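Local coordinates for beta-fructofuranosidase, insoluble isoenzyme CWINV1 (Arabidopsis thaliana, PDB 2OXB), which hydrolyses sucrose and 1-kestose, and less readily neokestose and levan, in the plant cell wall by releasing terminal beta-D-fructofuranoside residues, at residues M130-V135 against S141-P146; T148-Q153 against R158-S163; H190-D193 against M197-C200; Y241-T246 against D252-D257. The protein carries 1 engineered substitution. All coordinates share one frame; numbering follows the deposited sequence.

Interaction 1. Residues M130-V135 against S141-P146; sequences MAPDAV and SSFRDP. With FRU (beta-D-fructofuranose), chain B.
Phe143 is the side chain that reaches across to Met130-Ala131-Pro132. Its CG lies anti to the backbone N (chi1 179°), and this carries the ring over to the other segment. CD2 packs on Pro132 CD at 3.6 Å, with the pyrrolidine and the phenyl crossing obliquely. CZ faces Met130 CB at 4.2 Å, while the thioether of Met130 leads away. Near the plane of the ring, CE2 has Met130 O at its edge, 3.9 Å away. No hydrogen bond joins the two segments; the contact is mainly hydrocarbon and buried.

Two residues further on, Asp145 holds the fructose in a two-pronged grip. Asp145 OD1 accepts from O4 of FRU at 2.9 Å, and Asp145 OD2 accepts from O3 of FRU, also at 2.9 Å. Arg144 CD comes within 3.7 Å of O3 of FRU. In the second shell, Cys200 N donates to Asp145 OD2, and Asp145 N is bonded to Thr95 OG1. Phe143 N is tied to Gln103 OE1, and the Arg144 backbone pairs with Gly162. These bonds are consistent with a firmly placed Arg-Asp-Pro motif, a signature of glycosyl hydrolase family 32. An alanine in place of Asp145 would leave O3 and O4 of the fructose, and Cys200 N, without this acceptor, and is likely to let the sugar ring shift. The chemistry is thus divided: Phe143 anchors the segment by hydrocarbon packing, and two residues on a carboxylate reads two neighbouring hydroxyls of the fructose.

Interaction 2. Residues T148-Q153 against R158-S163; sequences TAWLGQ and RVIIGS
Trp150 and Arg158 meet by backbone and side chain alike. The backbone part is a single antiparallel bridge, a hydrogen-bonded pair. Trp150 N donates to Arg158 O at 2.9 Å, and Arg158 N donates to Trp150 O at 2.7 Å. Beside it, Ala149 CA makes a CA-H...O contact with the same Arg158 O, at 3.3 Å.

The indole accounts for the aromatic part. With chi1 at 63°, Trp150 CG sits between its backbone N and carbonyl carbon, and the ring folds back over strand 158-163. Arg158 CB then lies over the face of the five-membered ring, 3.7 Å from its centroid, in a CH-pi contact. Arg158 O and Val159 N lie over one face of the indole, toward its rim. The two side chains cross at about a right angle.

Apolar contacts finish the interface. Trp150 CH2 meets Ile160 CG2 at the ring edge, 3.8 Å away. Ala149 CB lies near Val159 CB at 4.2 Å.

Arg158 CD passes Leu151 O at 3.2 Å. The guanidinium turns to another partner, Asp252, with which NH1 forms a salt bridge. Gly152 has backbone angles that call for glycine.

Strand 157-165 is, by pairing, an outer strand of the antiparallel sheet 157-165, 168-176, 182-192 in one propeller blade. Its Val159 pairs with Tyr174 of strand 168-176 on one edge, while Trp150 takes up the other edge. Beyond the indole, Phe203 of strand 201-207 meets it with planes about 45° apart, so the indole reaches a strand of another sheet.

Interaction 3. Residues H190-D193 against M197-C200; sequences HYDD and MWQC. Engineered in segment 197-200: Gln199 (natural residue Glu). With GLC (alpha-D-glucopyranose), chain C; FRU (beta-D-fructofuranose), chain B.
Trp198 runs edge-on into the 190-193 segment. From CB, its CG lies anti to the carbonyl carbon (chi1 -90°), and the indole reaches the 190-193 segment with its six-membered edge. NE1 makes a weak hydrogen bond to Ser195 OG. CZ2 comes next, with Asp192 OD1 at 3.4 Å near the ring plane and the carboxylate turned about 40° from that plane. At the tip, CH2 touches Tyr191 CA at 3.5 Å and His190 CD2 at 3.9 Å, so the indole edge also meets the imidazole edge.

Trp198 belongs to the Trp-Glu-Cys-Pro stretch of family 32 enzymes, in which the Glu is here the engineered Gln199. On this extended strand the side chains alternate, and Gln199 leaves on the side away from the indole, toward the sucrose. Gln199 OE1 accepts from O2 of GLC at 2.7 Å and from O1 of FRU at 2.9 Å, and it also bonds to Tyr275 OH.

An alanine in place of Trp198 would probably open a gap against His190, Tyr191 and Asp192. Asp192 OD2 bonds to Met262 N, and His190 ND1 bonds to Lys253 NZ.

Interaction 4. Residues Y241-T246 against D252-D257; sequences YYTIGT and DKFVPD
Phe254 and Gly245 form the close-packed side of this contact. Phe254 CG is anti to its backbone N (chi1 -180°), which brings the ring to Gly245 and Thr243. Phe254 CZ lies 3.4 Å from Gly245 N, and Phe254 CE2 lies 3.5 Å from Thr243 OG1, which sits at the ring edge. Thr243 OG1 is also 3.3 Å from Pro256 CB. Gly245 pairs with Pro256 as an antiparallel non-hydrogen-bonded pair with a CA-CA distance of 3.8 Å, which leaves little room for a side chain on Gly245. Next to it Asp257 N donates to Ile244 O at 2.6 Å. Asp257 OD2 also comes near that carbonyl oxygen, but both are acceptors and no bond joins them.

The other side is open to solvent. Thr246 and Val255 form a hydrogen-bonded pair and put their side chains on the same exposed face. Thr246 N donates to Val255 O at 2.7 Å, and Val255 N donates to Thr246 O at 3.1 Å. Backbone bonds rather than side chains hold this end.

Lys253 NZ donates to Phe254 O at 2.9 Å. The Phe254 ring meets Phe203 with planes about 85° apart, and the Phe254 backbone pairs with Leu189 of strand 182-192. The strand axes run 111° apart. This is a strongly twisted beta hairpin, 240-248 with 253-256, at the edge of a propeller-blade sheet.

The four contacts follow one another along the chain within the N-terminal, five-bladed beta-propeller domain of this family. Interactions 1 and 2 have centres about 15 Å apart and join through strand 157-165. Interaction 3 sits about 14 Å from interaction 1, and both touch the fructose, so the 141-146 and 197-200 segments form neighbouring walls of the substrate pocket. Interactions 3 and 4 are closer, with centres about 12 Å apart, and both reach the sheet containing strand 240-248. A salt bridge between Arg158 and Asp252 ties interaction 2 to interaction 4. Interactions 1 and 4 are about 23 Å apart and do not touch. These contacts supply part of the sugar site wall, which other blades complete.

Interaction 1. Residues M130-V135 against S141-P146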
loop_
_atom_site.group_PDB
_atom_site.type_symbol
_atom_site.label_atom_id
_atom_site.label_comp_id
_atom_site.label_asym_id
_atom_site.label_seq_id
_atom_site.Cartn_x
_atom_site.Cartn_y
_atom_site.Cartn_z
ATOM N N MET A 130 25.410 11.806 -2.986
ATOM C CA MET A 130 25.513 11.499 -1.572
ATOM C C MET A 130 26.049 10.093 -1.393
ATOM O O MET A 130 25.592 9.157 -2.036
ATOM C CB MET A 130 24.140 11.638 -0.919
ATOM C CG MET A 130 23.599 13.049 -0.989
ATOM S SD MET A 130 21.828 13.109 -0.734
ATOM C CE MET A 130 21.267 13.635 -2.360
ATOM N N ALA A 131 27.028 9.944 -0.519
ATOM C CA ALA A 131 27.594 8.635 -0.301
ATOM C C ALA A 131 28.146 8.480 1.103
ATOM O O ALA A 131 28.618 9.440 1.711
ATOM C CB ALA A 131 28.691 8.385 -1.317
ATOM N N PRO A 132 28.076 7.261 1.645
ATOM C CA PRO A 132 28.592 7.015 2.989
ATOM C C PRO A 132 30.113 7.024 2.920
ATOM O O PRO A 132 30.693 6.377 2.053
ATOM C CB PRO A 132 28.009 5.648 3.329
ATOM C CG PRO A 132 27.975 4.965 2.003
ATOM C CD PRO A 132 27.459 6.048 1.084
ATOM N N ASP A 133 30.753 7.773 3.814
ATOM C CA ASP A 133 32.212 7.864 3.828
ATOM C C ASP A 133 32.790 7.807 5.241
ATOM O O ASP A 133 32.117 7.367 6.173
ATOM C CB ASP A 133 32.665 9.155 3.147
ATOM C CG ASP A 133 32.021 10.379 3.750
ATOM O OD1 ASP A 133 31.681 10.316 4.952
ATOM O OD2 ASP A 133 31.864 11.399 3.038
ATOM N N ALA A 134 34.035 8.254 5.394
ATOM C CA ALA A 134 34.707 8.238 6.695
ATOM C C ALA A 134 34.221 9.326 7.642
ATOM O O ALA A 134 34.235 9.146 8.860
ATOM C CB ALA A 134 36.210 8.353 6.510
ATOM N N VAL A 135 33.795 10.456 7.087
ATOM C CA VAL A 135 33.307 11.545 7.917
ATOM C C VAL A 135 31.852 11.302 8.343
ATOM O O VAL A 135 31.561 11.258 9.545
ATOM C CB VAL A 135 33.467 12.921 7.199
ATOM C CG1 VAL A 135 32.724 12.926 5.870
ATOM C CG2 VAL A 135 32.967 14.039 8.107
ATOM N N SER A 141 26.116 -0.317 3.610
ATOM C CA SER A 141 25.171 -1.330 3.154
ATOM C C SER A 141 23.786 -1.056 3.717
ATOM O O SER A 141 22.921 -1.927 3.711
ATOM C CB SER A 141 25.631 -2.720 3.591
ATOM O OG SER A 141 26.867 -3.043 2.995
ATOM N N SER A 142 23.590 0.159 4.213
ATOM C CA SER A 142 22.312 0.557 4.769
ATOM C C SER A 142 22.092 2.058 4.628
ATOM O O SER A 142 21.903 2.758 5.621
ATOM C CB SER A 142 22.219 0.141 6.240
ATOM O OG SER A 142 21.278 -0.921 6.393
ATOM N N PHE A 143 22.107 2.534 3.380
ATOM C CA PHE A 143 21.921 3.954 3.044
ATOM C C PHE A 143 21.251 4.088 1.668
ATOM O O PHE A 143 21.869 4.533 0.692
ATOM C CB PHE A 143 23.281 4.670 3.024
ATOM C CG PHE A 143 23.203 6.129 2.664
ATOM C CD1 PHE A 143 22.380 6.997 3.377
ATOM C CD2 PHE A 143 23.989 6.644 1.648
ATOM C CE1 PHE A 143 22.347 8.366 3.084
ATOM C CE2 PHE A 143 23.967 8.009 1.347
ATOM C CZ PHE A 143 23.144 8.868 2.068
ATOM N N ARG A 144 19.978 3.716 1.603
ATOM C CA ARG A 144 19.258 3.764 0.347
ATOM C C ARG A 144 17.816 4.235 0.481
ATOM O O ARG A 144 17.342 4.549 1.578
ATOM C CB ARG A 144 19.282 2.372 -0.317
ATOM C CG ARG A 144 18.041 1.499 -0.079
ATOM C CD ARG A 144 18.036 0.759 1.249
ATOM N NE ARG A 144 18.960 -0.370 1.270
ATOM C CZ ARG A 144 19.123 -1.174 2.310
ATOM N NH1 ARG A 144 18.425 -0.968 3.408
ATOM N NH2 ARG A 144 19.985 -2.173 2.253
ATOM N N ASP A 145 17.139 4.284 -0.665
ATOM C CA ASP A 145 15.743 4.670 -0.754
ATOM C C ASP A 145 15.433 6.119 -0.461
ATOM O O ASP A 145 14.716 6.435 0.483
ATOM C CB ASP A 145 14.924 3.768 0.144
ATOM C CG ASP A 145 15.117 2.322 -0.196
ATOM O OD1 ASP A 145 15.580 2.056 -1.321
ATOM O OD2 ASP A 145 14.810 1.459 0.647
ATOM N N PRO A 146 15.979 7.026 -1.279
ATOM C CA PRO A 146 15.748 8.460 -1.106
ATOM C C PRO A 146 14.336 8.835 -1.523
ATOM O O PRO A 146 13.815 8.372 -2.542
ATOM C CB PRO A 146 16.806 9.097 -2.002
ATOM C CG PRO A 146 16.933 8.102 -3.113
ATOM C CD PRO A 146 16.929 6.773 -2.377
HETATM C C1 FRU B . 12.448 -3.162 -0.439
HETATM C C2 FRU B . 13.930 -3.178 -0.834
HETATM C C3 FRU B . 14.520 -1.755 -0.841
HETATM C C4 FRU B . 15.558 -1.806 -1.925
HETATM C C5 FRU B . 14.942 -2.822 -2.887
HETATM C C6 FRU B . 15.940 -3.803 -3.468
HETATM O O1 FRU B . 12.272 -2.740 0.902
HETATM O O2 FRU B . 14.845 -4.064 -0.090
HETATM O O3 FRU B . 15.111 -1.377 0.399
HETATM O O4 FRU B . 15.738 -0.533 -2.554
HETATM O O5 FRU B . 13.979 -3.583 -2.173
HETATM O O6 FRU B . 16.767 -3.104 -4.381
#

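Interaction 2. Residues T148-Q153 against R158-S163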
loop_
_atom_site.group_PDB
_atom_site.type_symbol
_atom_site.label_atom_id
_atom_site.label_comp_id
_atom_site.label_asym_id
_atom_site.label_seq_id
_atom_site.Cartn_x
_atom_site.Cartn_y
_atom_site.Cartn_z
ATOM N N THR A 148 11.165 11.845 -2.139
ATOM C CA THR A 148 10.991 12.983 -3.009
ATOM C C THR A 148 11.584 14.135 -2.204
ATOM O O THR A 148 11.646 14.083 -0.966
ATOM C CB THR A 148 9.492 13.261 -3.269
ATOM O OG1 THR A 148 8.930 12.195 -4.043
ATOM C CG2 THR A 148 9.300 14.581 -3.998
ATOM N N ALA A 149 11.998 15.179 -2.908
ATOM C CA ALA A 149 12.606 16.337 -2.272
ATOM C C ALA A 149 11.662 17.533 -2.167
ATOM O O ALA A 149 10.932 17.858 -3.109
ATOM C CB ALA A 149 13.875 16.724 -3.028
ATOM N N TRP A 150 11.701 18.180 -1.004
ATOM C CA TRP A 150 10.881 19.344 -0.699
ATOM C C TRP A 150 11.763 20.530 -0.312
ATOM O O TRP A 150 12.667 20.411 0.524
ATOM C CB TRP A 150 9.931 19.012 0.443
ATOM C CG TRP A 150 10.634 18.671 1.730
ATOM C CD1 TRP A 150 10.882 19.514 2.783
ATOM C CD2 TRP A 150 11.149 17.385 2.116
ATOM N NE1 TRP A 150 11.506 18.831 3.795
ATOM C CE2 TRP A 150 11.681 17.524 3.416
ATOM C CE3 TRP A 150 11.205 16.131 1.492
ATOM C CZ2 TRP A 150 12.265 16.453 4.105
ATOM C CZ3 TRP A 150 11.783 15.065 2.170
ATOM C CH2 TRP A 150 12.307 15.231 3.464
ATOM N N LEU A 151 11.474 21.669 -0.932
ATOM C CA LEU A 151 12.196 22.925 -0.733
ATOM C C LEU A 151 12.361 23.344 0.728
ATOM O O LEU A 151 13.191 22.800 1.457
ATOM C CB LEU A 151 11.473 24.038 -1.495
ATOM C CG LEU A 151 12.197 25.380 -1.636
ATOM C CD1 LEU A 151 13.435 25.194 -2.523
ATOM C CD2 LEU A 151 11.241 26.413 -2.244
ATOM N N GLY A 152 11.573 24.334 1.140
ATOM C CA GLY A 152 11.638 24.818 2.505
ATOM C C GLY A 152 11.244 26.276 2.606
ATOM O O GLY A 152 10.823 26.887 1.621
ATOM N N GLN A 153 11.368 26.837 3.805
ATOM C CA GLN A 153 11.044 28.240 4.012
ATOM C C GLN A 153 12.192 29.052 3.421
ATOM O O GLN A 153 12.303 30.251 3.653
ATOM C CB GLN A 153 10.886 28.561 5.502
ATOM C CG GLN A 153 9.655 29.433 5.814
ATOM C CD GLN A 153 9.920 30.520 6.865
ATOM O OE1 GLN A 153 10.474 30.249 7.929
ATOM N NE2 GLN A 153 9.509 31.753 6.565
ATOM N N ARG A 158 15.329 19.828 0.838
ATOM C CA ARG A 158 15.492 18.783 1.837
ATOM C C ARG A 158 14.982 17.444 1.318
ATOM O O ARG A 158 14.054 17.390 0.513
ATOM C CB ARG A 158 14.769 19.171 3.144
ATOM C CG ARG A 158 15.378 20.388 3.882
ATOM C CD ARG A 158 14.330 21.465 4.150
ATOM N NE ARG A 158 14.871 22.712 4.705
ATOM C CZ ARG A 158 15.187 22.910 5.986
ATOM N NH1 ARG A 158 15.025 21.940 6.876
ATOM N NH2 ARG A 158 15.657 24.088 6.381
ATOM N N VAL A 159 15.636 16.372 1.757
ATOM C CA VAL A 159 15.268 15.006 1.391
ATOM C C VAL A 159 15.802 14.092 2.491
ATOM O O VAL A 159 16.686 14.485 3.253
ATOM C CB VAL A 159 15.873 14.572 0.031
ATOM C CG1 VAL A 159 17.371 14.320 0.156
ATOM C CG2 VAL A 159 15.168 13.321 -0.462
ATOM N N ILE A 160 15.259 12.886 2.594
ATOM C CA ILE A 160 15.715 11.961 3.618
ATOM C C ILE A 160 16.012 10.586 3.036
ATOM O O ILE A 160 15.427 10.172 2.029
ATOM C CB ILE A 160 14.674 11.811 4.727
ATOM C CG1 ILE A 160 13.324 11.449 4.114
ATOM C CG2 ILE A 160 14.600 13.103 5.556
ATOM C CD1 ILE A 160 12.261 11.126 5.126
ATOM N N ILE A 161 16.929 9.875 3.673
ATOM C CA ILE A 161 17.299 8.556 3.197
ATOM C C ILE A 161 17.140 7.577 4.333
ATOM O O ILE A 161 17.199 7.962 5.494
ATOM C CB ILE A 161 18.754 8.547 2.675
ATOM C CG1 ILE A 161 18.877 9.507 1.489
ATOM C CG2 ILE A 161 19.144 7.158 2.217
ATOM C CD1 ILE A 161 18.895 10.961 1.883
ATOM N N GLY A 162 16.933 6.313 4.000
ATOM C CA GLY A 162 16.748 5.324 5.037
ATOM C C GLY A 162 18.027 4.637 5.461
ATOM O O GLY A 162 18.724 4.037 4.637
ATOM N N SER A 163 18.352 4.737 6.746
ATOM C CA SER A 163 19.542 4.072 7.270
ATOM C C SER A 163 19.275 3.338 8.581
ATOM O O SER A 163 18.138 2.976 8.892
ATOM C CB SER A 163 20.695 5.069 7.455
ATOM O OG SER A 163 21.311 5.361 6.211
#

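Interaction 3. Residues H190-D193 against M197-C200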
loop_
_atom_site.group_PDB
_atom_site.type_symbol
_atom_site.label_atom_id
_atom_site.label_comp_id
_atom_site.label_asym_id
_atom_site.label_seq_id
_atom_site.Cartn_x
_atom_site.Cartn_y
_atom_site.Cartn_z
ATOM N N HIS A 190 13.852 12.174 11.951
ATOM C CA HIS A 190 13.345 11.419 13.096
ATOM C C HIS A 190 14.118 10.107 13.205
ATOM O O HIS A 190 15.087 9.897 12.484
ATOM C CB HIS A 190 11.845 11.128 12.945
ATOM C CG HIS A 190 11.195 10.666 14.214
ATOM N ND1 HIS A 190 11.037 11.487 15.312
ATOM C CD2 HIS A 190 10.734 9.450 14.586
ATOM C CE1 HIS A 190 10.515 10.790 16.306
ATOM N NE2 HIS A 190 10.323 9.552 15.893
ATOM N N TYR A 191 13.689 9.234 14.112
ATOM C CA TYR A 191 14.330 7.941 14.319
ATOM C C TYR A 191 13.556 7.212 15.414
ATOM O O TYR A 191 12.746 7.814 16.116
ATOM C CB TYR A 191 15.792 8.133 14.757
ATOM C CG TYR A 191 15.954 8.699 16.158
ATOM C CD1 TYR A 191 15.906 7.868 17.282
ATOM C CD2 TYR A 191 16.085 10.075 16.364
ATOM C CE1 TYR A 191 15.978 8.396 18.574
ATOM C CE2 TYR A 191 16.157 10.606 17.650
ATOM C CZ TYR A 191 16.102 9.764 18.747
ATOM O OH TYR A 191 16.154 10.295 20.014
ATOM N N ASP A 192 13.812 5.919 15.559
ATOM C CA ASP A 192 13.153 5.108 16.574
ATOM C C ASP A 192 14.098 3.971 16.986
ATOM O O ASP A 192 14.729 3.354 16.131
ATOM C CB ASP A 192 11.832 4.539 16.023
ATOM C CG ASP A 192 10.681 5.548 16.059
ATOM O OD1 ASP A 192 10.745 6.581 15.371
ATOM O OD2 ASP A 192 9.701 5.295 16.786
ATOM N N ASP A 193 14.217 3.712 18.288
ATOM C CA ASP A 193 15.093 2.639 18.775
ATOM C C ASP A 193 14.337 1.323 18.879
ATOM O O ASP A 193 13.165 1.300 19.248
ATOM C CB ASP A 193 15.696 3.001 20.143
ATOM C CG ASP A 193 17.160 3.419 20.050
ATOM O OD1 ASP A 193 17.577 4.305 20.827
ATOM O OD2 ASP A 193 17.889 2.859 19.205
ATOM N N MET A 197 16.458 -1.430 10.452
ATOM C CA MET A 197 16.647 -0.513 9.337
ATOM C C MET A 197 15.336 0.158 8.949
ATOM O O MET A 197 14.256 -0.394 9.155
ATOM C CB MET A 197 17.175 -1.294 8.131
ATOM C CG MET A 197 17.236 -0.521 6.831
ATOM S SD MET A 197 18.683 0.500 6.704
ATOM C CE MET A 197 18.489 1.223 5.091
ATOM N N TRP A 198 15.445 1.356 8.391
ATOM C CA TRP A 198 14.284 2.094 7.926
ATOM C C TRP A 198 14.367 2.128 6.416
ATOM O O TRP A 198 15.328 2.665 5.860
ATOM C CB TRP A 198 14.307 3.521 8.436
ATOM C CG TRP A 198 13.631 3.722 9.746
ATOM C CD1 TRP A 198 13.455 2.801 10.737
ATOM C CD2 TRP A 198 13.141 4.963 10.255
ATOM N NE1 TRP A 198 12.892 3.403 11.840
ATOM C CE2 TRP A 198 12.688 4.730 11.568
ATOM C CE3 TRP A 198 13.047 6.256 9.728
ATOM C CZ2 TRP A 198 12.149 5.739 12.366
ATOM C CZ3 TRP A 198 12.512 7.266 10.523
ATOM C CH2 TRP A 198 12.069 6.997 11.828
ATOM N N GLN A 199 13.367 1.560 5.746
ATOM C CA GLN A 199 13.353 1.543 4.283
ATOM C C GLN A 199 12.255 2.360 3.664
ATOM O O GLN A 199 11.353 2.819 4.349
ATOM C CB GLN A 199 13.252 0.114 3.752
ATOM C CG GLN A 199 14.579 -0.597 3.725
ATOM C CD GLN A 199 14.434 -2.046 4.085
ATOM O OE1 GLN A 199 13.819 -2.814 3.344
ATOM N NE2 GLN A 199 14.987 -2.435 5.240
ATOM N N CYS A 200 12.343 2.525 2.350
ATOM C CA CYS A 200 11.355 3.291 1.588
ATOM C C CYS A 200 10.652 4.347 2.423
ATOM O O CYS A 200 9.452 4.241 2.688
ATOM C CB CYS A 200 10.310 2.359 0.959
ATOM S SG CYS A 200 10.927 1.424 -0.439
HETATM C C1 GLC C . 14.354 -4.877 1.032
HETATM C C2 GLC C . 15.502 -5.104 2.042
HETATM C C3 GLC C . 16.573 -6.055 1.500
HETATM C C4 GLC C . 15.875 -7.376 1.182
HETATM C C5 GLC C . 14.762 -7.143 0.131
HETATM C C6 GLC C . 13.989 -8.419 -0.238
HETATM O O2 GLC C . 16.074 -3.837 2.389
HETATM O O3 GLC C . 17.607 -6.261 2.470
HETATM O O4 GLC C . 16.844 -8.295 0.685
HETATM O O5 GLC C . 13.788 -6.186 0.618
HETATM O O6 GLC C . 13.474 -9.039 0.950
HETATM C C1 FRU B . 12.448 -3.162 -0.439
HETATM C C2 FRU B . 13.930 -3.178 -0.834
HETATM C C3 FRU B . 14.520 -1.755 -0.841
HETATM C C4 FRU B . 15.558 -1.806 -1.925
HETATM C C5 FRU B . 14.942 -2.822 -2.887
HETATM C C6 FRU B . 15.940 -3.803 -3.468
HETATM O O1 FRU B . 12.272 -2.740 0.902
HETATM O O2 FRU B . 14.845 -4.064 -0.090
HETATM O O3 FRU B . 15.111 -1.377 0.399
HETATM O O4 FRU B . 15.738 -0.533 -2.554
HETATM O O5 FRU B . 13.979 -3.583 -2.173
HETATM O O6 FRU B . 16.767 -3.104 -4.381
#

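Interaction 4. Residues Y241-T246 against D252-D257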
loop_
_atom_site.group_PDB
_atom_site.type_symbol
_atom_site.label_atom_id
_atom_site.label_comp_id
_atom_site.label_asym_id
_atom_site.label_seq_id
_atom_site.Cartn_x
_atom_site.Cartn_y
_atom_site.Cartn_z
ATOM N N TYR A 241 4.663 1.343 8.202
ATOM C CA TYR A 241 4.139 2.155 9.309
ATOM C C TYR A 241 4.239 3.650 9.018
ATOM O O TYR A 241 5.228 4.115 8.465
ATOM C CB TYR A 241 4.916 1.841 10.595
ATOM C CG TYR A 241 4.850 0.380 10.997
ATOM C CD1 TYR A 241 5.619 -0.578 10.345
ATOM C CD2 TYR A 241 3.972 -0.051 11.991
ATOM C CE1 TYR A 241 5.518 -1.928 10.671
ATOM C CE2 TYR A 241 3.862 -1.396 12.324
ATOM C CZ TYR A 241 4.634 -2.331 11.653
ATOM O OH TYR A 241 4.508 -3.679 11.941
ATOM N N TYR A 242 3.213 4.412 9.356
ATOM C CA TYR A 242 3.303 5.846 9.133
ATOM C C TYR A 242 3.006 6.471 10.464
ATOM O O TYR A 242 2.804 5.781 11.469
ATOM C CB TYR A 242 2.311 6.358 8.061
ATOM C CG TYR A 242 0.854 6.084 8.359
ATOM C CD1 TYR A 242 0.062 7.012 9.031
ATOM C CD2 TYR A 242 0.289 4.861 8.025
ATOM C CE1 TYR A 242 -1.264 6.714 9.364
ATOM C CE2 TYR A 242 -1.026 4.547 8.353
ATOM C CZ TYR A 242 -1.801 5.462 9.017
ATOM O OH TYR A 242 -3.099 5.109 9.343
ATOM N N THR A 243 2.993 7.787 10.477
ATOM C CA THR A 243 2.734 8.503 11.692
ATOM C C THR A 243 2.487 9.912 11.258
ATOM O O THR A 243 3.066 10.390 10.275
ATOM C CB THR A 243 3.935 8.450 12.629
ATOM O OG1 THR A 243 4.096 9.717 13.278
ATOM C CG2 THR A 243 5.206 8.108 11.852
ATOM N N ILE A 244 1.604 10.563 11.999
ATOM C CA ILE A 244 1.198 11.932 11.732
ATOM C C ILE A 244 1.733 12.867 12.829
ATOM O O ILE A 244 1.860 12.465 13.982
ATOM C CB ILE A 244 -0.338 11.991 11.675
ATOM C CG1 ILE A 244 -0.859 10.831 10.803
ATOM C CG2 ILE A 244 -0.775 13.327 11.116
ATOM C CD1 ILE A 244 -2.346 10.498 10.982
ATOM N N GLY A 245 2.056 14.107 12.461
ATOM C CA GLY A 245 2.564 15.055 13.436
ATOM C C GLY A 245 2.763 16.465 12.912
ATOM O O GLY A 245 1.924 16.997 12.192
ATOM N N THR A 246 3.875 17.084 13.282
ATOM C CA THR A 246 4.167 18.442 12.836
ATOM C C THR A 246 5.602 18.446 12.310
ATOM O O THR A 246 6.280 17.428 12.372
ATOM C CB THR A 246 4.025 19.449 14.008
ATOM O OG1 THR A 246 3.105 18.929 14.981
ATOM C CG2 THR A 246 3.489 20.792 13.501
ATOM N N ASP A 252 14.477 20.963 11.809
ATOM C CA ASP A 252 14.241 20.077 10.677
ATOM C C ASP A 252 13.876 18.677 11.162
ATOM O O ASP A 252 14.246 17.664 10.553
ATOM C CB ASP A 252 15.500 20.016 9.804
ATOM C CG ASP A 252 16.301 21.323 9.829
ATOM O OD1 ASP A 252 15.687 22.415 9.786
ATOM O OD2 ASP A 252 17.550 21.259 9.883
ATOM N N LYS A 253 13.143 18.622 12.266
ATOM C CA LYS A 253 12.758 17.343 12.834
ATOM C C LYS A 253 11.278 17.083 12.695
ATOM O O LYS A 253 10.474 18.005 12.580
ATOM C CB LYS A 253 13.143 17.280 14.315
ATOM C CG LYS A 253 12.830 15.941 14.970
ATOM C CD LYS A 253 13.193 15.933 16.449
ATOM C CE LYS A 253 12.991 14.550 17.055
ATOM N NZ LYS A 253 11.597 14.045 16.853
ATOM N N PHE A 254 10.925 15.809 12.692
ATOM C CA PHE A 254 9.533 15.452 12.607
ATOM C C PHE A 254 9.037 15.134 14.007
ATOM O O PHE A 254 9.647 14.341 14.730
ATOM C CB PHE A 254 9.327 14.242 11.706
ATOM C CG PHE A 254 7.892 13.840 11.584
ATOM C CD1 PHE A 254 6.941 14.747 11.107
ATOM C CD2 PHE A 254 7.476 12.578 11.983
ATOM C CE1 PHE A 254 5.594 14.409 11.036
ATOM C CE2 PHE A 254 6.130 12.226 11.915
ATOM C CZ PHE A 254 5.184 13.150 11.438
ATOM N N VAL A 255 7.931 15.763 14.384
ATOM C CA VAL A 255 7.337 15.552 15.697
ATOM C C VAL A 255 5.962 14.887 15.578
ATOM O O VAL A 255 4.975 15.543 15.252
ATOM C CB VAL A 255 7.167 16.893 16.451
ATOM C CG1 VAL A 255 6.792 16.626 17.894
ATOM C CG2 VAL A 255 8.446 17.714 16.370
ATOM N N PRO A 256 5.881 13.572 15.835
ATOM C CA PRO A 256 4.596 12.870 15.746
ATOM C C PRO A 256 3.571 13.371 16.766
ATOM O O PRO A 256 3.929 13.970 17.781
ATOM C CB PRO A 256 4.985 11.411 15.983
ATOM C CG PRO A 256 6.198 11.514 16.859
ATOM C CD PRO A 256 6.965 12.643 16.201
ATOM N N ASP A 257 2.297 13.108 16.499
ATOM C CA ASP A 257 1.249 13.543 17.402
ATOM C C ASP A 257 1.244 12.809 18.728
ATOM O O ASP A 257 1.661 11.650 18.831
ATOM C CB ASP A 257 -0.130 13.422 16.750
ATOM C CG ASP A 257 -0.439 14.579 15.839
ATOM O OD1 ASP A 257 -0.416 15.728 16.313
ATOM O OD2 ASP A 257 -0.704 14.345 14.645
#